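Local coordinates for ABC transporter (Thermotoga maritima, PDB 1JI0), which binds ATP and probably hydrolyses it to help drive uptake of branched-chain amino acids, at residues E225-E230 with A235-A240; G82-P87 with G151-S156; I5-Q10 with S50-L55; G32-L37 with E180-I185. All blocks are in the same frame, centred on the assembly; numbering follows the deposited sequence.

Contact 1: residues E225-E230 with A235-A240; sequences ELLDNE and AYLGVA
Leu-237 and Val-239, in the C-terminal tail, are the residues of 235-240 that approach Leu-227 and Glu-230 of 225-230. The tail leaves helix 230-236 just after Tyr-236, whose hydroxyl is hydrogen-bonded to Glu-213. Leu-237 comes next and makes the apolar part of the contact. Its CG sits beside the backbone N, anti to the carbonyl carbon (chi1 -49°), and the chain then extends toward helix 223-227. There CD1 of Leu-237 meets CD2 of Leu-227 at 3.9 Å. The two leucine side chains cross at about a right angle, and one branch of each does the touching. Both also rest on Leu-200 of helix 199-205, which adds a third leucine to the patch. The chain turns at Gly-238 with a positive phi (66°). Val-239 follows and again points its CB toward the other segment. Its side chain also lies on Arg-233. Glu-230 begins by pointing away from the tail, but a bend at chi2 (58°) brings the carboxylate back. Its OE2 comes to 4.1 Å from the carbonyl O of Val-239, and no hydrogen bond joins them. The turn between the two helices is held by other bonds: Asn-229 OD1 caps the N of Val-232, and Arg-233 NH1 bonds to the carbonyl O of Leu-227. The direct contact thus has no hydrogen bond of its own. Both oxygens of the Glu-230 approach are acceptors, so the carboxylate probably adds little and the leucine pair carries the contact. This is consistent with a lightly held tail, whose position in the crystal may also owe something to neighbouring molecules.

Contact 2: residues G82-P87 with G151-S156; sequences GIALVP and GRALMS
Ala-84 and Val-86 pack against Ala-153 in a small, partly buried strand-to-helix contact at the edge of the mixed sheet of the ABC ATPase fold. Strand 83-86 is an outermost strand of this sheet. Helix 142-154 begins at the LSGGE signature sequence of the family and leads on to strand 160-164, the parallel neighbour of 83-86. The helix therefore lies in a long connection between two adjacent strands that contains helices but no strand. Backbone bonds from Ala-84 and Val-86 to Met-162 join those strands. Small side chains let the helix come close: the CA atoms of Ala-84 and Ala-153 are 6.1 Å apart. The closest touch is made by Val-86 CG2, at 3.7 Å from Ala-153 CB. CG1 of Val-86 is anti to the backbone N (chi1 -176°), which leaves CG2 beside that N as the branch facing the alanine. The methyl of Ala-84 lies a little farther from Ala-153, with CB to CB 4.3 Å. Val-86 also rests on Gln-146 and Ala-149, earlier in the same helix. Ser-156 folds back on Ala-153. Its N and its hydroxyl both bond to Ala-153 O, and OG gives the shorter bond, 2.8 Å to that O, in the carbonyl plane at a C=O...OG angle of 150°.

Contact 3: residues I5-Q10 with S50-L55; sequences IVLEVQ and SAIAGL
The 2.7 Å bond from Leu-55 N to Ser-50 O closes the helix turn that carries Ile-52, the residue touched by Leu-7 and Val-9. A second bond, 2.8 Å from Gly-54 N to Ala-51 O, completes a Schellman motif, with Gly-54 at positive phi. No polar bond crosses the contact itself. Ile-52 reaches toward the strand with CD1 leading, and this methyl comes to 3.6 Å from Leu-7 CD2. CG2 of Ile-52 lies 4.1 Å from both CD1 and CD2 of Leu-7. With CG anti to the backbone N (chi1 -176°), Leu-7 offers both methyls to the isoleucine, and the two side chains cross at a slant. Val-9 adds a looser touch through CG2, 4.2 Å from Ile-52 CD1. Gln-10 NE2 donates to Glu-8 OE2 at 3.2 Å. That bond is nearly straight, 172° at the hydrogen, and meets the carboxylate from above its plane. A beta bulge at Val-6 and Leu-7, opposite Val-29, interrupts the strand. Helix 45-52, whose first residues, Lys-45 to Thr-47, belong to the ATP site, is packed between two sheets: Ile-52 and Leu-7 rest on Ile-63 of antiparallel strand 60-65 and on Leu-193 of strand 192-196 in the mixed sheet.

Contact 4: residues G32-L37 with E180-I185; sequences GQIVTL and EVIQKI
Ile-34 and Ile-182 carry the apolar part of this contact between strand 34-38 and helix 172-187. CD1 of Ile-34 does the touching and lies 4.0 Å from CG2 of Ile-182. Ile-34 has CG1 beside its backbone N, anti to the carbonyl carbon (chi1 -73°), and an extended chi2, which carries CD1 out to the helix. Ile-182 has the same kind of first torsion, and its CG2, anti to the backbone N, is the branch that meets the strand. Ile-182 rests further on Ile-192 and Leu-194 of strand 192-196, which lies next to 34-38 in the sheet.

The second kind of contact is between a side chain and the helix backbone. The same CD1 of Ile-34 sits 3.9 Å from the carbonyl O of Ile-182 and 4.4 Å from CA of Gln-183. The CB of Gln-183 points away from the strand, so the isoleucine meets its main chain.

Polar bonds stay within each element or go to other neighbours. Ile-34 N bonds to His-207 ND1, and Thr-36 OG1 bonds to Leu-194 O. On the helix, Lys-184 NZ and Glu-180 OE2 form a long salt bridge of 3.9 Å, one turn apart.

Helix 172-187 joins strands 160-164 and 192-196, which are parallel neighbours, in a beta-alpha-beta crossover. Strand 34-38 lies beside 192-196 and runs on into the P-loop. The helix packs near the start of strand 34-38, away from that loop, as part of the helix-on-sheet layering of the P-loop NTPase fold.

Contact 1 lies at the surface and touches none of the others. Contacts 3 and 4 are buried, contact 2 partly. Contacts 2 and 4 both pack helices on the mixed sheet, at an edge strand and at an inner one. Their helices meet where Leu-154 packs on Ile-185. Contact 3 is on the antiparallel sheet, but its helix follows the strand of contact 4. It also touches contact 2, through Leu-85 on Ala-53 and Leu-55. No hydrogen bond or salt bridge crosses any of them, and apolar side chains do most of the touching. Contact 2 sets two alanines and a valine together; contacts 3 and 4 use mainly larger branched side chains. Contact 1 alone brings a carboxylate near the other segment.

Contact 1: residues E225-E230 with A235-A240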
loop_
_atom_site.group_PDB
_atom_site.type_symbol
_atom_site.label_atom_id
_atom_site.label_comp_id
_atom_site.label_asym_id
_atom_site.label_seq_id
_atom_site.Cartn_x
_atom_site.Cartn_y
_atom_site.Cartn_z
ATOM N N GLU A 225 -6.268 3.585 -19.278
ATOM C CA GLU A 225 -5.574 3.284 -20.527
ATOM C C GLU A 225 -4.836 1.935 -20.496
ATOM O O GLU A 225 -4.798 1.216 -21.495
ATOM C CB GLU A 225 -4.610 4.422 -20.860
ATOM C CG GLU A 225 -5.326 5.594 -21.497
ATOM C CD GLU A 225 -4.478 6.842 -21.595
ATOM O OE1 GLU A 225 -3.246 6.733 -21.784
ATOM O OE2 GLU A 225 -5.059 7.947 -21.499
ATOM N N LEU A 226 -4.251 1.584 -19.354
ATOM C CA LEU A 226 -3.561 0.305 -19.249
ATOM C C LEU A 226 -4.561 -0.845 -19.410
ATOM O O LEU A 226 -4.225 -1.899 -19.941
ATOM C CB LEU A 226 -2.844 0.203 -17.905
ATOM C CG LEU A 226 -1.696 1.204 -17.733
ATOM C CD1 LEU A 226 -1.087 1.074 -16.346
ATOM C CD2 LEU A 226 -0.643 0.940 -18.815
ATOM N N LEU A 227 -5.791 -0.632 -18.955
ATOM C CA LEU A 227 -6.839 -1.644 -19.065
ATOM C C LEU A 227 -7.220 -1.898 -20.528
ATOM O O LEU A 227 -7.722 -2.968 -20.872
ATOM C CB LEU A 227 -8.079 -1.201 -18.285
ATOM C CG LEU A 227 -7.992 -1.343 -16.765
ATOM C CD1 LEU A 227 -9.163 -0.636 -16.117
ATOM C CD2 LEU A 227 -7.976 -2.807 -16.400
ATOM N N ASP A 228 -6.980 -0.910 -21.382
ATOM C CA ASP A 228 -7.292 -1.044 -22.797
ATOM C C ASP A 228 -6.082 -1.431 -23.626
ATOM O O ASP A 228 -6.185 -1.593 -24.840
ATOM C CB ASP A 228 -7.885 0.251 -23.344
ATOM C CG ASP A 228 -9.358 0.382 -23.036
ATOM O OD1 ASP A 228 -10.080 -0.628 -23.167
ATOM O OD2 ASP A 228 -9.798 1.490 -22.675
ATOM N N ASN A 229 -4.931 -1.571 -22.976
ATOM C CA ASN A 229 -3.721 -1.954 -23.682
ATOM C C ASN A 229 -3.772 -3.452 -23.939
ATOM O O ASN A 229 -3.984 -4.240 -23.020
ATOM C CB ASN A 229 -2.486 -1.597 -22.863
ATOM C CG ASN A 229 -1.200 -2.026 -23.543
ATOM O OD1 ASN A 229 -0.711 -3.136 -23.332
ATOM N ND2 ASN A 229 -0.655 -1.150 -24.377
ATOM N N GLU A 230 -3.580 -3.835 -25.197
ATOM C CA GLU A 230 -3.644 -5.237 -25.593
ATOM C C GLU A 230 -2.669 -6.142 -24.856
ATOM O O GLU A 230 -3.006 -7.284 -24.536
ATOM C CB GLU A 230 -3.434 -5.361 -27.106
ATOM C CG GLU A 230 -3.904 -6.688 -27.694
ATOM C CD GLU A 230 -5.388 -6.953 -27.440
ATOM O OE1 GLU A 230 -6.218 -6.059 -27.733
ATOM O OE2 GLU A 230 -5.724 -8.057 -26.950
ATOM N N ALA A 235 -1.683 -10.439 -21.239
ATOM C CA ALA A 235 -0.710 -10.917 -20.264
ATOM C C ALA A 235 -1.167 -10.914 -18.808
ATOM O O ALA A 235 -0.792 -11.799 -18.035
ATOM C CB ALA A 235 0.584 -10.109 -20.393
ATOM N N TYR A 236 -1.974 -9.931 -18.426
ATOM C CA TYR A 236 -2.412 -9.839 -17.041
ATOM C C TYR A 236 -3.914 -9.947 -16.795
ATOM O O TYR A 236 -4.339 -10.071 -15.649
ATOM C CB TYR A 236 -1.877 -8.538 -16.433
ATOM C CG TYR A 236 -0.368 -8.497 -16.370
ATOM C CD1 TYR A 236 0.324 -9.126 -15.336
ATOM C CD2 TYR A 236 0.374 -7.879 -17.375
ATOM C CE1 TYR A 236 1.720 -9.146 -15.307
ATOM C CE2 TYR A 236 1.774 -7.893 -17.358
ATOM C CZ TYR A 236 2.434 -8.527 -16.324
ATOM O OH TYR A 236 3.807 -8.551 -16.305
ATOM N N LEU A 237 -4.720 -9.912 -17.851
ATOM C CA LEU A 237 -6.167 -10.000 -17.671
ATOM C C LEU A 237 -6.812 -11.192 -18.405
ATOM O O LEU A 237 -8.030 -11.383 -18.348
ATOM C CB LEU A 237 -6.813 -8.674 -18.090
ATOM C CG LEU A 237 -6.158 -7.421 -17.483
ATOM C CD1 LEU A 237 -6.872 -6.174 -17.958
ATOM C CD2 LEU A 237 -6.189 -7.497 -15.967
ATOM N N GLY A 238 -5.984 -11.986 -19.086
ATOM C CA GLY A 238 -6.454 -13.166 -19.803
ATOM C C GLY A 238 -7.372 -12.961 -20.998
ATOM O O GLY A 238 -8.494 -13.457 -21.003
ATOM N N VAL A 239 -6.891 -12.263 -22.024
ATOM C CA VAL A 239 -7.693 -11.989 -23.216
ATOM C C VAL A 239 -7.014 -12.441 -24.496
ATOM O O VAL A 239 -7.019 -11.727 -25.512
ATOM C CB VAL A 239 -7.999 -10.478 -23.341
ATOM C CG1 VAL A 239 -8.886 -10.206 -24.550
ATOM C CG2 VAL A 239 -8.713 -10.012 -22.105
ATOM N N ALA A 240 -6.425 -13.631 -24.463
ATOM C CA ALA A 240 -5.757 -14.148 -25.655
ATOM C C ALA A 240 -6.648 -15.209 -26.278
ATOM O O ALA A 240 -7.778 -15.401 -25.753
ATOM C CB ALA A 240 -4.397 -14.738 -25.285
ATOM O OXT ALA A 240 -6.216 -15.830 -27.286
#

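Contact 2: residues G82-P87 with G151-S156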
loop_
_atom_site.group_PDB
_atom_site.type_symbol
_atom_site.label_atom_id
_atom_site.label_comp_id
_atom_site.label_asym_id
_atom_site.label_seq_id
_atom_site.Cartn_x
_atom_site.Cartn_y
_atom_site.Cartn_z
ATOM N N GLY A 82 5.969 9.479 8.160
ATOM C CA GLY A 82 4.625 9.468 7.614
ATOM C C GLY A 82 4.327 8.404 6.582
ATOM O O GLY A 82 3.235 8.399 6.008
ATOM N N ILE A 83 5.278 7.511 6.331
ATOM C CA ILE A 83 5.057 6.436 5.373
ATOM C C ILE A 83 4.594 5.175 6.098
ATOM O O ILE A 83 5.367 4.547 6.817
ATOM C CB ILE A 83 6.336 6.102 4.570
ATOM C CG1 ILE A 83 6.696 7.273 3.658
ATOM C CG2 ILE A 83 6.119 4.840 3.729
ATOM C CD1 ILE A 83 7.864 6.997 2.743
ATOM N N ALA A 84 3.326 4.819 5.903
ATOM C CA ALA A 84 2.740 3.634 6.518
ATOM C C ALA A 84 2.717 2.471 5.532
ATOM O O ALA A 84 2.384 2.650 4.357
ATOM C CB ALA A 84 1.326 3.933 6.987
ATOM N N LEU A 85 3.072 1.282 6.008
ATOM C CA LEU A 85 3.078 0.096 5.165
ATOM C C LEU A 85 2.235 -1.030 5.752
ATOM O O LEU A 85 2.414 -1.407 6.907
ATOM C CB LEU A 85 4.509 -0.405 4.962
ATOM C CG LEU A 85 4.690 -1.812 4.377
ATOM C CD1 LEU A 85 4.043 -1.904 2.998
ATOM C CD2 LEU A 85 6.169 -2.139 4.288
ATOM N N VAL A 86 1.294 -1.536 4.958
ATOM C CA VAL A 86 0.456 -2.663 5.362
ATOM C C VAL A 86 1.006 -3.792 4.494
ATOM O O VAL A 86 0.589 -3.972 3.347
ATOM C CB VAL A 86 -1.036 -2.441 5.027
ATOM C CG1 VAL A 86 -1.860 -3.609 5.552
ATOM C CG2 VAL A 86 -1.534 -1.147 5.658
ATOM N N PRO A 87 1.966 -4.558 5.035
ATOM C CA PRO A 87 2.635 -5.680 4.369
ATOM C C PRO A 87 1.724 -6.862 4.090
ATOM O O PRO A 87 0.572 -6.876 4.509
ATOM C CB PRO A 87 3.736 -6.040 5.354
ATOM C CG PRO A 87 3.028 -5.854 6.665
ATOM C CD PRO A 87 2.316 -4.533 6.471
ATOM N N GLY A 151 -6.956 -0.590 9.003
ATOM C CA GLY A 151 -7.481 0.395 9.938
ATOM C C GLY A 151 -6.391 0.957 10.836
ATOM O O GLY A 151 -6.332 2.161 11.101
ATOM N N ARG A 152 -5.521 0.074 11.312
ATOM C CA ARG A 152 -4.421 0.483 12.182
ATOM C C ARG A 152 -3.546 1.524 11.495
ATOM O O ARG A 152 -3.179 2.539 12.093
ATOM C CB ARG A 152 -3.576 -0.737 12.563
ATOM C CG ARG A 152 -2.381 -0.417 13.462
ATOM C CD ARG A 152 -1.763 -1.698 13.993
ATOM N NE ARG A 152 -1.235 -2.548 12.933
ATOM C CZ ARG A 152 -0.864 -3.814 13.105
ATOM N NH1 ARG A 152 -0.973 -4.381 14.302
ATOM N NH2 ARG A 152 -0.369 -4.511 12.089
ATOM N N ALA A 153 -3.220 1.275 10.230
ATOM C CA ALA A 153 -2.395 2.197 9.469
ATOM C C ALA A 153 -3.090 3.552 9.349
ATOM O O ALA A 153 -2.455 4.602 9.453
ATOM C CB ALA A 153 -2.112 1.615 8.078
ATOM N N LEU A 154 -4.401 3.529 9.145
ATOM C CA LEU A 154 -5.153 4.772 9.005
ATOM C C LEU A 154 -5.106 5.631 10.263
ATOM O O LEU A 154 -5.002 6.851 10.178
ATOM C CB LEU A 154 -6.612 4.478 8.644
ATOM C CG LEU A 154 -6.898 4.046 7.203
ATOM C CD1 LEU A 154 -8.397 3.830 7.022
ATOM C CD2 LEU A 154 -6.404 5.111 6.252
HETATM N N MSE A 155 -5.178 4.997 11.431
HETATM C CA MSE A 155 -5.148 5.740 12.689
HETATM C C MSE A 155 -3.877 6.567 12.881
HETATM O O MSE A 155 -3.816 7.415 13.765
HETATM C CB MSE A 155 -5.331 4.785 13.873
HETATM C CG MSE A 155 -6.738 4.216 14.001
HETATM SE SE MSE A 155 -8.111 5.593 14.082
HETATM C CE MSE A 155 -7.281 6.803 15.332
ATOM N N SER A 156 -2.859 6.323 12.060
ATOM C CA SER A 156 -1.619 7.079 12.171
ATOM C C SER A 156 -1.657 8.264 11.214
ATOM O O SER A 156 -0.711 9.041 11.146
ATOM C CB SER A 156 -0.411 6.196 11.846
ATOM O OG SER A 156 -0.261 6.020 10.449
#

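Contact 3: residues I5-Q10 with S50-L55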
loop_
_atom_site.group_PDB
_atom_site.type_symbol
_atom_site.label_atom_id
_atom_site.label_comp_id
_atom_site.label_asym_id
_atom_site.label_seq_id
_atom_site.Cartn_x
_atom_site.Cartn_y
_atom_site.Cartn_z
ATOM N N ILE A 5 4.385 15.647 -5.637
ATOM C CA ILE A 5 4.798 14.258 -5.865
ATOM C C ILE A 5 5.231 13.794 -4.483
ATOM O O ILE A 5 6.330 14.123 -4.037
ATOM C CB ILE A 5 6.007 14.156 -6.849
ATOM C CG1 ILE A 5 5.599 14.651 -8.243
ATOM C CG2 ILE A 5 6.499 12.699 -6.940
ATOM C CD1 ILE A 5 4.419 13.867 -8.859
ATOM N N VAL A 6 4.364 13.056 -3.792
ATOM C CA VAL A 6 4.692 12.600 -2.444
ATOM C C VAL A 6 5.848 11.616 -2.410
ATOM O O VAL A 6 6.632 11.603 -1.460
ATOM C CB VAL A 6 3.473 11.959 -1.736
ATOM C CG1 VAL A 6 2.329 12.951 -1.679
ATOM C CG2 VAL A 6 3.051 10.691 -2.460
ATOM N N LEU A 7 5.967 10.795 -3.445
ATOM C CA LEU A 7 7.047 9.826 -3.494
ATOM C C LEU A 7 7.576 9.680 -4.903
ATOM O O LEU A 7 6.805 9.485 -5.849
ATOM C CB LEU A 7 6.571 8.456 -3.004
ATOM C CG LEU A 7 7.688 7.406 -2.936
ATOM C CD1 LEU A 7 8.491 7.597 -1.643
ATOM C CD2 LEU A 7 7.080 6.016 -2.979
ATOM N N GLU A 8 8.889 9.798 -5.043
ATOM C CA GLU A 8 9.520 9.626 -6.342
ATOM C C GLU A 8 10.701 8.676 -6.206
ATOM O O GLU A 8 11.571 8.862 -5.353
ATOM C CB GLU A 8 10.006 10.956 -6.920
ATOM C CG GLU A 8 10.584 10.796 -8.326
ATOM C CD GLU A 8 11.091 12.091 -8.925
ATOM O OE1 GLU A 8 11.061 13.127 -8.226
ATOM O OE2 GLU A 8 11.524 12.071 -10.098
ATOM N N VAL A 9 10.715 7.644 -7.038
ATOM C CA VAL A 9 11.797 6.669 -7.035
ATOM C C VAL A 9 12.571 6.938 -8.314
ATOM O O VAL A 9 11.978 7.008 -9.383
ATOM C CB VAL A 9 11.243 5.210 -7.051
ATOM C CG1 VAL A 9 12.388 4.207 -7.154
ATOM C CG2 VAL A 9 10.436 4.944 -5.787
ATOM N N GLN A 10 13.886 7.122 -8.209
ATOM C CA GLN A 10 14.695 7.384 -9.396
ATOM C C GLN A 10 15.735 6.291 -9.615
ATOM O O GLN A 10 16.516 5.988 -8.716
ATOM C CB GLN A 10 15.415 8.732 -9.276
ATOM C CG GLN A 10 14.525 9.894 -8.873
ATOM C CD GLN A 10 15.267 11.218 -8.876
ATOM O OE1 GLN A 10 16.428 11.296 -8.462
ATOM N NE2 GLN A 10 14.597 12.270 -9.333
ATOM N N SER A 50 9.665 -2.589 0.111
ATOM C CA SER A 50 10.621 -2.789 1.193
ATOM C C SER A 50 11.744 -1.772 1.084
ATOM O O SER A 50 12.160 -1.197 2.085
ATOM C CB SER A 50 11.199 -4.206 1.150
ATOM O OG SER A 50 10.217 -5.162 1.530
ATOM N N ALA A 51 12.233 -1.555 -0.135
ATOM C CA ALA A 51 13.304 -0.595 -0.354
ATOM C C ALA A 51 12.815 0.778 0.100
ATOM O O ALA A 51 13.481 1.463 0.880
ATOM C CB ALA A 51 13.691 -0.570 -1.821
ATOM N N ILE A 52 11.635 1.169 -0.372
ATOM C CA ILE A 52 11.063 2.461 -0.008
ATOM C C ILE A 52 10.970 2.613 1.506
ATOM O O ILE A 52 11.264 3.682 2.047
ATOM C CB ILE A 52 9.648 2.644 -0.623
ATOM C CG1 ILE A 52 9.750 2.762 -2.149
ATOM C CG2 ILE A 52 8.987 3.883 -0.042
ATOM C CD1 ILE A 52 8.407 2.655 -2.875
ATOM N N ALA A 53 10.569 1.540 2.188
ATOM C CA ALA A 53 10.427 1.551 3.647
ATOM C C ALA A 53 11.768 1.359 4.361
ATOM O O ALA A 53 11.834 1.378 5.593
ATOM C CB ALA A 53 9.450 0.464 4.085
ATOM N N GLY A 54 12.827 1.163 3.583
ATOM C CA GLY A 54 14.149 0.970 4.155
ATOM C C GLY A 54 14.352 -0.382 4.820
ATOM O O GLY A 54 15.123 -0.497 5.777
ATOM N N LEU A 55 13.670 -1.406 4.320
ATOM C CA LEU A 55 13.784 -2.748 4.881
ATOM C C LEU A 55 14.811 -3.562 4.108
ATOM O O LEU A 55 15.256 -4.613 4.559
ATOM C CB LEU A 55 12.425 -3.447 4.853
ATOM C CG LEU A 55 11.319 -2.702 5.602
ATOM C CD1 LEU A 55 10.017 -3.478 5.517
ATOM C CD2 LEU A 55 11.732 -2.506 7.042
#

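Contact 4: residues G32-L37 with E180-I185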
loop_
_atom_site.group_PDB
_atom_site.type_symbol
_atom_site.label_atom_id
_atom_site.label_comp_id
_atom_site.label_asym_id
_atom_site.label_seq_id
_atom_site.Cartn_x
_atom_site.Cartn_y
_atom_site.Cartn_z
ATOM N N GLY A 32 -2.650 12.800 -3.410
ATOM C CA GLY A 32 -4.071 12.538 -3.581
ATOM C C GLY A 32 -4.456 11.461 -4.576
ATOM O O GLY A 32 -5.641 11.239 -4.811
ATOM N N GLN A 33 -3.477 10.784 -5.164
ATOM C CA GLN A 33 -3.793 9.742 -6.134
ATOM C C GLN A 33 -3.545 8.335 -5.616
ATOM O O GLN A 33 -2.921 8.137 -4.570
ATOM C CB GLN A 33 -2.965 9.935 -7.414
ATOM C CG GLN A 33 -3.363 11.136 -8.257
ATOM C CD GLN A 33 -2.579 11.207 -9.555
ATOM O OE1 GLN A 33 -2.067 10.199 -10.033
ATOM N NE2 GLN A 33 -2.490 12.398 -10.133
ATOM N N ILE A 34 -4.060 7.358 -6.350
ATOM C CA ILE A 34 -3.834 5.959 -6.029
ATOM C C ILE A 34 -2.976 5.484 -7.186
ATOM O O ILE A 34 -3.400 5.539 -8.344
ATOM C CB ILE A 34 -5.136 5.129 -6.023
ATOM C CG1 ILE A 34 -5.975 5.460 -4.789
ATOM C CG2 ILE A 34 -4.789 3.632 -6.062
ATOM C CD1 ILE A 34 -7.403 4.891 -4.853
ATOM N N VAL A 35 -1.757 5.061 -6.887
ATOM C CA VAL A 35 -0.860 4.556 -7.916
ATOM C C VAL A 35 -0.665 3.077 -7.647
ATOM O O VAL A 35 -0.507 2.672 -6.503
ATOM C CB VAL A 35 0.513 5.264 -7.875
ATOM C CG1 VAL A 35 1.508 4.525 -8.771
ATOM C CG2 VAL A 35 0.361 6.697 -8.347
ATOM N N THR A 36 -0.683 2.262 -8.691
ATOM C CA THR A 36 -0.503 0.849 -8.476
ATOM C C THR A 36 0.673 0.275 -9.251
ATOM O O THR A 36 0.988 0.689 -10.370
ATOM C CB THR A 36 -1.792 0.056 -8.815
ATOM O OG1 THR A 36 -1.614 -1.316 -8.434
ATOM C CG2 THR A 36 -2.104 0.134 -10.314
ATOM N N LEU A 37 1.340 -0.672 -8.611
ATOM C CA LEU A 37 2.467 -1.364 -9.200
ATOM C C LEU A 37 1.949 -2.789 -9.322
ATOM O O LEU A 37 1.594 -3.414 -8.323
ATOM C CB LEU A 37 3.661 -1.276 -8.251
ATOM C CG LEU A 37 4.979 -1.952 -8.597
ATOM C CD1 LEU A 37 5.517 -1.436 -9.933
ATOM C CD2 LEU A 37 5.967 -1.663 -7.462
ATOM N N GLU A 180 -13.003 -1.281 -2.771
ATOM C CA GLU A 180 -13.949 -0.194 -2.570
ATOM C C GLU A 180 -13.489 0.663 -1.386
ATOM O O GLU A 180 -13.578 1.885 -1.423
ATOM C CB GLU A 180 -15.348 -0.775 -2.328
ATOM C CG GLU A 180 -16.293 0.123 -1.583
ATOM C CD GLU A 180 -17.687 -0.484 -1.467
ATOM O OE1 GLU A 180 -17.791 -1.696 -1.159
ATOM O OE2 GLU A 180 -18.673 0.256 -1.677
ATOM N N VAL A 181 -12.977 0.024 -0.341
ATOM C CA VAL A 181 -12.500 0.762 0.829
ATOM C C VAL A 181 -11.258 1.584 0.458
ATOM O O VAL A 181 -11.079 2.714 0.915
ATOM C CB VAL A 181 -12.201 -0.208 2.013
ATOM C CG1 VAL A 181 -10.719 -0.248 2.334
ATOM C CG2 VAL A 181 -12.997 0.234 3.238
ATOM N N ILE A 182 -10.410 1.018 -0.389
ATOM C CA ILE A 182 -9.211 1.718 -0.841
ATOM C C ILE A 182 -9.645 3.010 -1.545
ATOM O O ILE A 182 -9.019 4.063 -1.397
ATOM C CB ILE A 182 -8.385 0.804 -1.788
ATOM C CG1 ILE A 182 -7.674 -0.264 -0.950
ATOM C CG2 ILE A 182 -7.385 1.622 -2.603
ATOM C CD1 ILE A 182 -6.993 -1.368 -1.745
ATOM N N GLN A 183 -10.744 2.934 -2.287
ATOM C CA GLN A 183 -11.267 4.094 -3.008
ATOM C C GLN A 183 -11.814 5.145 -2.035
ATOM O O GLN A 183 -11.575 6.346 -2.191
ATOM C CB GLN A 183 -12.360 3.634 -3.977
ATOM C CG GLN A 183 -12.731 4.651 -5.015
ATOM C CD GLN A 183 -13.572 4.048 -6.114
ATOM O OE1 GLN A 183 -14.708 3.628 -5.880
ATOM N NE2 GLN A 183 -13.018 3.992 -7.322
ATOM N N LYS A 184 -12.545 4.685 -1.025
ATOM C CA LYS A 184 -13.104 5.569 -0.012
ATOM C C LYS A 184 -11.993 6.282 0.761
ATOM O O LYS A 184 -12.125 7.452 1.113
ATOM C CB LYS A 184 -13.959 4.773 0.970
ATOM C CG LYS A 184 -15.137 4.063 0.330
ATOM C CD LYS A 184 -15.934 3.294 1.375
ATOM C CE LYS A 184 -17.150 2.621 0.758
ATOM N NZ LYS A 184 -17.986 1.962 1.805
ATOM N N ILE A 185 -10.908 5.565 1.034
ATOM C CA ILE A 185 -9.778 6.143 1.756
ATOM C C ILE A 185 -9.170 7.255 0.912
ATOM O O ILE A 185 -8.908 8.350 1.407
ATOM C CB ILE A 185 -8.704 5.069 2.050
ATOM C CG1 ILE A 185 -9.254 4.066 3.062
ATOM C CG2 ILE A 185 -7.418 5.726 2.573
ATOM C CD1 ILE A 185 -8.377 2.865 3.265
#